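Local coordinates for tricorn protease (PDB 1K32), which cleaves peptides as a serine protease, probably working downstream of the proteasome to break its oligopeptide products into smaller fragments, at residues 96-101 with 124-129; 109-114 with 118-123; 136-141 with 147-152. One frame throughout, in Å; residues are numbered along the deposited sequence.

In the fold
Contacts 2 and 3 are the first and last strand pairs of one four-stranded antiparallel sheet, ordered 110-114, 120-124, 135-140, 145-148, as in a blade of a beta propeller. Their centres lie about 8 Å apart, and the central strands 120-124 and 135-140 join them through backbone bonds such as Val139 N to Leu120 O, 2.9 Å. Contact 1 lies about 14 Å from contact 2 and 13 Å from contact 3, centre to centre. It closes a loop that encloses contact 2 and ties the preceding sheet to this one. Thr124 OG1 and Thr109 OG1, 2.9 Å apart, link it to contact 2; Gln128 NE2 reaches Tyr137 OH of contact 3 at 3.0 Å.

Contact 1. Residues 96-101 with 124-129; sequences TYFSGK and TDAMQP
Phe98 meets Ala126 and Met127 directly, and its CE1 approaches Thr124 CG2 more loosely, at 4.3 Å. Both close partners lie on the type I turn from Asp125 to Gln128, closed by Gln128 N bonding to Asp125 O. At the base of the side chain Phe98 CB is 3.4 Å from Ala126 CB. With CG anti to the carbonyl carbon (chi1 -62°), the Phe98 ring is swung toward Met127, whose chain bends at chi2 and chi3, crosses Phe98 at about a right angle and sets CE 3.4 Å from Phe98 CE2. Met127 SD is 4.5 Å from the Phe98 ring centroid and 37° off the ring normal, an oblique Met-aromatic contact. Ala126 N donates to Thr124 OG1 at 3.0 Å, an ST turn that probably holds the Ala126 backbone, and with it the methyl, in place; the same hydroxyl is hydrogen-bonded to Thr109 OG1.

Gly100 follows, where a side chain would have pointed at the turn. At Lys101 the contact becomes hydrated, and three waters bridge its backbone to the Asp125 carboxylate. One donates to Lys101 O and to Asp125 OD1, 2.7 Å from the latter; a second joins Lys101 O to Asp125 OD2; a third accepts from Lys101 N at 2.9 Å and donates to Asp125 OD2. That oxygen also forms a salt bridge with Arg830.

Strand 100-103 pairs with strand 79-86 of the preceding sheet, whereas 124-129 leaves strand 120-124 of the next. The contact therefore joins two successive sheets, and helix 830-848 packs on it through Arg833 against Met127 and through Tyr834 and Trp837 against Pro129.

Contact 2. Residues 109-114 with 118-123; sequences TDVAGF and GNLIIS
Leu120 CD1 touches two side chains of the neighbouring strand, 3.7 Å from Val111 CG1 and 3.7 Å from Phe114 CE2, and this is the tightly packed part of the hairpin. Leu120 CG is anti to its backbone N (chi1 174°), which carries the isobutyl group toward both partners; it meets Val111 at about a right angle, and the same cluster is extended by Phe61, whose ring meets that of Phe114 with their planes at about 55°. Were Phe114 cut back to alanine, Leu120 CD1 would probably lose its cover on that side and Phe61 its ring partner.

Between these apolar groups the backbone is irregular. Ala112 and Gly113 both face Ile121, a classic beta bulge, and both amides reach Ile121 O from the same face of its carbonyl plane: Ala112 N at 2.8 Å, Gly113 N at a longer 3.3 Å. Gly113 O answers by accepting from Ile121 N at 2.9 Å. The backbone angles of Gly113 would jam a CB against the preceding carbonyl oxygen, which explains the glycine here.

The turn end is looser. Gly118 and Asn119 are partly exposed; Asn119 O receives a CA-H...O contact from Phe114 CA, 3.3 Å, while Gly118 approaches the ring no closer than its carbonyl oxygen, 4.1 Å from Phe114 CD2. At the far end Asp110 N donates to Ser123 O at 2.9 Å, and Ser123 N returns a bond to Asp110 O. Thr109 also faces Ser123, making a G1 bulge, and a water that accepts from Thr109 N donates to Ser123 OG, itself bonded to Ala154 O.

The chemistry thus divides: the contacts of Leu120 CD1 with Val111 and Phe114 are wholly apolar, while one carbonyl, Ile121 O, serves two amides and so absorbs the extra residue of the bulge.

Contact 3. Residues 136-141 with 147-152; sequences LYRVEN and VPLNLG
Arg138 reaches out with CG anti to its backbone N (chi1 173°) and then bends at chi3 (64°), which brings its guanidinium over Val147. Val147 CB lies 3.8 Å above the guanidinium plane, offset toward its rim, and the two side chains run side by side in the same direction. The valine's chi1, with CG1 anti to the backbone N, turns one methyl to each of two partners: Val147 CG1 is 3.7 Å from Arg138 NH1, and Val147 CG2 is 3.5 Å from Glu140 OE1. Leu149 CD2 comes at Arg138 NH2 across the chain, at about a right angle. On the other face of the sheet the side chains of Tyr137 and Pro148 cross at a slant, with Tyr137 CE1 3.8 Å from Pro148 CB.

Backbone bonds fix this register. Arg138 N donates to Val147 O at 2.7 Å, and Val147 N returns the bond to Arg138 O almost straight, at 177°. Past the non-hydrogen-bonded pair of Tyr137 and Pro148, Leu149 N bonds to Leu136 O at 3.0 Å. Water continues the pairing where the strand pair gives out: one molecule donates to Leu136 O at 2.7 Å and accepts from Asn150 N, so that this carbonyl has two donors; another accepts from Leu136 N and Leu151 N and donates to Gly152 O.

Leu136 and Leu151 both touch Ile157 of strand 156-160, and the contact closes the outer edge of the four-stranded sheet. On the Val147 face Arg138 NH1 and Glu140 OE1 form a long salt bridge, 3.8 Å, while Glu140 OE2 also bonds to Asn145 ND2. The valine methyls lie against the guanidinium and the carboxylate themselves, a mixed surface in which the charges probably contribute less to the hairpin than its backbone bonds do.

Contact 1. Residues 96-101 with 124-129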
# COMPACT_ATOMS: atom_id res chain seq x y z
N THR A 96 -22.60 0.57 55.57
CA THR A 96 -23.26 1.14 54.40
C THR A 96 -22.44 0.99 53.13
O THR A 96 -21.21 1.11 53.15
CB THR A 96 -23.58 2.64 54.55
OG1 THR A 96 -22.37 3.38 54.71
CG2 THR A 96 -24.49 2.87 55.74
N TYR A 97 -23.14 0.73 52.04
CA TYR A 97 -22.52 0.59 50.74
C TYR A 97 -23.17 1.58 49.79
O TYR A 97 -23.54 1.24 48.66
CB TYR A 97 -22.68 -0.83 50.23
CG TYR A 97 -21.97 -1.85 51.09
CD1 TYR A 97 -22.49 -2.24 52.32
CD2 TYR A 97 -20.77 -2.42 50.67
CE1 TYR A 97 -21.84 -3.17 53.12
CE2 TYR A 97 -20.10 -3.36 51.46
CZ TYR A 97 -20.65 -3.73 52.69
OH TYR A 97 -20.03 -4.67 53.48
N PHE A 98 -23.30 2.82 50.26
CA PHE A 98 -23.91 3.90 49.49
C PHE A 98 -22.89 4.72 48.70
O PHE A 98 -23.20 5.27 47.64
CB PHE A 98 -24.65 4.85 50.43
CG PHE A 98 -25.79 4.22 51.17
CD1 PHE A 98 -26.06 4.59 52.50
CD2 PHE A 98 -26.61 3.26 50.57
CE1 PHE A 98 -27.12 4.01 53.20
CE2 PHE A 98 -27.67 2.68 51.27
CZ PHE A 98 -27.92 3.05 52.58
N SER A 99 -21.67 4.80 49.21
CA SER A 99 -20.64 5.63 48.61
C SER A 99 -21.20 7.06 48.54
O SER A 99 -21.19 7.69 47.50
CB SER A 99 -20.28 5.13 47.21
OG SER A 99 -19.27 5.94 46.63
N GLY A 100 -21.71 7.56 49.66
CA GLY A 100 -22.25 8.91 49.66
C GLY A 100 -21.25 9.96 49.18
O GLY A 100 -20.06 9.86 49.47
N LYS A 101 -21.73 10.96 48.46
CA LYS A 101 -20.86 12.03 47.97
C LYS A 101 -20.45 12.91 49.15
O LYS A 101 -21.25 13.16 50.04
CB LYS A 101 -21.57 12.90 46.94
CG LYS A 101 -22.07 12.18 45.71
CD LYS A 101 -22.77 13.18 44.78
CE LYS A 101 -23.31 12.53 43.52
NZ LYS A 101 -23.81 13.58 42.58
N THR A 124 -28.35 10.63 55.55
CA THR A 124 -27.76 10.47 54.24
C THR A 124 -28.64 10.87 53.06
O THR A 124 -29.87 10.73 53.09
CB THR A 124 -27.26 9.01 54.02
OG1 THR A 124 -26.63 8.91 52.74
CG2 THR A 124 -28.42 8.02 54.07
N ASP A 125 -27.99 11.36 52.02
CA ASP A 125 -28.65 11.79 50.80
C ASP A 125 -28.43 10.74 49.72
O ASP A 125 -28.88 10.90 48.58
CB ASP A 125 -28.03 13.11 50.33
CG ASP A 125 -26.54 13.01 50.11
OD1 ASP A 125 -25.81 12.68 51.07
OD2 ASP A 125 -26.09 13.25 48.97
N ALA A 126 -27.75 9.66 50.10
CA ALA A 126 -27.44 8.57 49.18
C ALA A 126 -28.60 8.15 48.29
O ALA A 126 -28.41 7.80 47.12
CB ALA A 126 -26.92 7.38 49.96
N MET A 127 -29.82 8.17 48.83
CA MET A 127 -30.98 7.78 48.05
C MET A 127 -31.95 8.91 47.77
O MET A 127 -33.15 8.70 47.68
CB MET A 127 -31.74 6.65 48.76
CG MET A 127 -31.48 5.31 48.16
SD MET A 127 -29.99 4.61 48.80
CE MET A 127 -30.67 3.91 50.31
N GLN A 128 -31.42 10.12 47.63
CA GLN A 128 -32.27 11.26 47.35
C GLN A 128 -31.82 11.98 46.09
O GLN A 128 -30.68 11.79 45.63
CB GLN A 128 -32.27 12.22 48.54
CG GLN A 128 -32.74 11.61 49.84
CD GLN A 128 -34.17 11.10 49.78
OE1 GLN A 128 -35.03 11.70 49.13
NE2 GLN A 128 -34.43 9.99 50.46
N PRO A 129 -32.71 12.78 45.50
CA PRO A 129 -32.39 13.53 44.28
C PRO A 129 -31.54 14.79 44.48
O PRO A 129 -31.21 15.47 43.50
CB PRO A 129 -33.77 13.83 43.69
CG PRO A 129 -34.66 13.91 44.90
CD PRO A 129 -34.16 12.78 45.77
O HOH W 1 -23.32 11.60 51.27
O HOH W 2 -23.91 14.59 49.15
O HOH W 3 -24.62 10.84 48.07

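Contact 2. Residues 109-114 with 118-123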
# COMPACT_ATOMS: atom_id res chain seq x y z
N THR A 109 -23.66 11.65 54.84
CA THR A 109 -23.73 10.21 55.09
C THR A 109 -22.91 10.10 56.35
O THR A 109 -21.68 9.93 56.32
CB THR A 109 -23.09 9.38 53.98
OG1 THR A 109 -23.80 9.60 52.76
CG2 THR A 109 -23.15 7.88 54.34
N ASP A 110 -23.61 10.22 57.47
CA ASP A 110 -22.97 10.20 58.78
C ASP A 110 -23.91 9.69 59.85
O ASP A 110 -25.06 9.36 59.57
CB ASP A 110 -22.54 11.64 59.12
CG ASP A 110 -21.46 11.70 60.18
OD1 ASP A 110 -20.94 12.82 60.42
OD2 ASP A 110 -21.12 10.66 60.77
N VAL A 111 -23.41 9.59 61.07
CA VAL A 111 -24.20 9.16 62.21
C VAL A 111 -25.01 10.39 62.60
O VAL A 111 -24.47 11.49 62.67
CB VAL A 111 -23.30 8.76 63.39
CG1 VAL A 111 -24.15 8.57 64.64
CG2 VAL A 111 -22.54 7.49 63.04
N ALA A 112 -26.31 10.21 62.83
CA ALA A 112 -27.16 11.34 63.20
C ALA A 112 -27.55 11.30 64.68
O ALA A 112 -27.83 12.35 65.28
CB ALA A 112 -28.42 11.32 62.34
N GLY A 113 -27.56 10.10 65.25
CA GLY A 113 -27.92 9.93 66.64
C GLY A 113 -28.34 8.50 66.94
O GLY A 113 -28.20 7.61 66.09
N PHE A 114 -28.83 8.28 68.15
CA PHE A 114 -29.28 6.95 68.55
C PHE A 114 -30.64 7.07 69.21
O PHE A 114 -30.86 7.95 70.06
CB PHE A 114 -28.29 6.31 69.52
CG PHE A 114 -26.89 6.22 68.98
CD1 PHE A 114 -26.01 7.29 69.12
CD2 PHE A 114 -26.46 5.07 68.33
CE1 PHE A 114 -24.71 7.22 68.62
CE2 PHE A 114 -25.16 4.99 67.82
CZ PHE A 114 -24.29 6.07 67.97
N GLY A 118 -31.47 2.35 71.46
CA GLY A 118 -30.04 2.23 71.21
C GLY A 118 -29.69 1.95 69.76
O GLY A 118 -28.53 1.69 69.44
N ASN A 119 -30.67 2.02 68.87
CA ASN A 119 -30.40 1.76 67.46
C ASN A 119 -29.78 2.96 66.77
O ASN A 119 -30.13 4.11 67.04
CB ASN A 119 -31.68 1.38 66.71
CG ASN A 119 -32.37 0.19 67.34
OD1 ASN A 119 -33.50 0.31 67.82
ND2 ASN A 119 -31.70 -0.95 67.34
N LEU A 120 -28.85 2.68 65.86
CA LEU A 120 -28.18 3.72 65.11
C LEU A 120 -29.12 4.41 64.12
O LEU A 120 -29.87 3.76 63.40
CB LEU A 120 -27.00 3.13 64.33
CG LEU A 120 -26.28 4.08 63.37
CD1 LEU A 120 -25.71 5.25 64.14
CD2 LEU A 120 -25.17 3.32 62.65
N ILE A 121 -29.08 5.74 64.11
CA ILE A 121 -29.85 6.54 63.17
C ILE A 121 -28.79 7.24 62.32
O ILE A 121 -27.87 7.86 62.87
CB ILE A 121 -30.71 7.64 63.84
CG1 ILE A 121 -31.66 7.02 64.87
CG2 ILE A 121 -31.51 8.38 62.75
CD1 ILE A 121 -32.62 5.99 64.27
N ILE A 122 -28.91 7.12 61.01
CA ILE A 122 -27.96 7.75 60.12
C ILE A 122 -28.62 8.83 59.30
O ILE A 122 -29.84 8.85 59.14
CB ILE A 122 -27.29 6.74 59.14
CG1 ILE A 122 -28.34 6.05 58.28
CG2 ILE A 122 -26.46 5.75 59.92
CD1 ILE A 122 -27.72 5.11 57.22
N SER A 123 -27.79 9.73 58.80
CA SER A 123 -28.26 10.83 57.98
C SER A 123 -27.58 10.66 56.64
O SER A 123 -26.36 10.53 56.58
CB SER A 123 -27.85 12.15 58.60
OG SER A 123 -28.09 13.20 57.71
O HOH W 4 -25.32 13.28 56.10

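Contact 3. Residues 136-141 with 147-152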
# COMPACT_ATOMS: atom_id res chain seq x y z
N LEU A 136 -33.08 10.92 57.34
CA LEU A 136 -32.81 10.05 58.49
C LEU A 136 -33.35 8.63 58.30
O LEU A 136 -34.48 8.45 57.83
CB LEU A 136 -33.43 10.63 59.76
CG LEU A 136 -32.92 12.02 60.16
CD1 LEU A 136 -33.66 12.49 61.40
CD2 LEU A 136 -31.41 11.96 60.41
N TYR A 137 -32.55 7.64 58.69
CA TYR A 137 -32.95 6.25 58.60
C TYR A 137 -32.47 5.49 59.84
O TYR A 137 -31.38 5.75 60.35
CB TYR A 137 -32.30 5.58 57.37
CG TYR A 137 -32.61 6.22 56.04
CD1 TYR A 137 -33.57 5.68 55.19
CD2 TYR A 137 -31.92 7.37 55.62
CE1 TYR A 137 -33.84 6.25 53.95
CE2 TYR A 137 -32.19 7.95 54.38
CZ TYR A 137 -33.14 7.38 53.56
OH TYR A 137 -33.39 7.93 52.33
N ARG A 138 -33.29 4.57 60.33
CA ARG A 138 -32.88 3.75 61.46
C ARG A 138 -32.19 2.56 60.80
O ARG A 138 -32.73 1.99 59.86
CB ARG A 138 -34.07 3.24 62.27
CG ARG A 138 -33.64 2.26 63.34
CD ARG A 138 -34.74 1.88 64.33
NE ARG A 138 -35.84 1.18 63.69
CZ ARG A 138 -36.93 1.78 63.22
NH1 ARG A 138 -37.89 1.07 62.65
NH2 ARG A 138 -37.05 3.09 63.33
N VAL A 139 -31.01 2.21 61.28
CA VAL A 139 -30.28 1.09 60.70
C VAL A 139 -30.69 -0.23 61.35
O VAL A 139 -30.85 -0.31 62.57
CB VAL A 139 -28.75 1.27 60.85
CG1 VAL A 139 -28.03 0.11 60.16
CG2 VAL A 139 -28.33 2.63 60.25
N GLU A 140 -30.83 -1.26 60.52
CA GLU A 140 -31.22 -2.57 61.01
C GLU A 140 -30.27 -3.66 60.51
O GLU A 140 -29.78 -3.62 59.38
CB GLU A 140 -32.65 -2.90 60.57
CG GLU A 140 -33.73 -2.02 61.19
CD GLU A 140 -35.17 -2.45 60.83
OE1 GLU A 140 -36.09 -2.12 61.59
OE2 GLU A 140 -35.38 -3.10 59.79
N ASN A 141 -30.01 -4.63 61.39
CA ASN A 141 -29.16 -5.77 61.05
C ASN A 141 -27.87 -5.33 60.40
O ASN A 141 -27.51 -5.85 59.34
CB ASN A 141 -29.88 -6.70 60.08
CG ASN A 141 -31.18 -7.18 60.60
OD1 ASN A 141 -31.24 -7.82 61.65
ND2 ASN A 141 -32.26 -6.90 59.87
N VAL A 147 -34.69 1.95 57.55
CA VAL A 147 -36.04 2.40 57.74
C VAL A 147 -36.05 3.92 57.85
O VAL A 147 -35.49 4.48 58.79
CB VAL A 147 -36.65 1.82 59.04
CG1 VAL A 147 -38.07 2.28 59.19
CG2 VAL A 147 -36.56 0.28 59.03
N PRO A 148 -36.70 4.60 56.89
CA PRO A 148 -36.77 6.06 56.88
C PRO A 148 -37.66 6.59 58.01
O PRO A 148 -38.72 6.03 58.30
CB PRO A 148 -37.34 6.36 55.49
CG PRO A 148 -38.25 5.20 55.25
CD PRO A 148 -37.42 4.02 55.74
N LEU A 149 -37.22 7.66 58.65
CA LEU A 149 -38.01 8.24 59.73
C LEU A 149 -38.96 9.27 59.16
O LEU A 149 -39.91 9.67 59.82
CB LEU A 149 -37.10 8.88 60.78
CG LEU A 149 -36.04 7.94 61.38
CD1 LEU A 149 -35.47 8.59 62.63
CD2 LEU A 149 -36.66 6.57 61.72
N ASN A 150 -38.70 9.69 57.93
CA ASN A 150 -39.53 10.66 57.22
C ASN A 150 -39.74 11.97 57.94
O ASN A 150 -40.86 12.47 58.00
CB ASN A 150 -40.89 10.03 56.93
CG ASN A 150 -40.78 8.84 56.01
OD1 ASN A 150 -41.43 7.83 56.22
ND2 ASN A 150 -39.95 8.97 54.99
N LEU A 151 -38.66 12.52 58.49
CA LEU A 151 -38.74 13.78 59.21
C LEU A 151 -38.08 14.89 58.39
O LEU A 151 -37.86 16.00 58.90
CB LEU A 151 -38.06 13.63 60.57
CG LEU A 151 -38.75 12.65 61.53
CD1 LEU A 151 -37.79 12.19 62.63
CD2 LEU A 151 -39.97 13.33 62.13
N GLY A 152 -37.78 14.59 57.13
CA GLY A 152 -37.15 15.56 56.25
C GLY A 152 -35.64 15.57 56.44
O GLY A 152 -35.11 14.79 57.23
O HOH W 5 -36.23 9.64 56.19
O HOH W 6 -35.76 12.10 57.66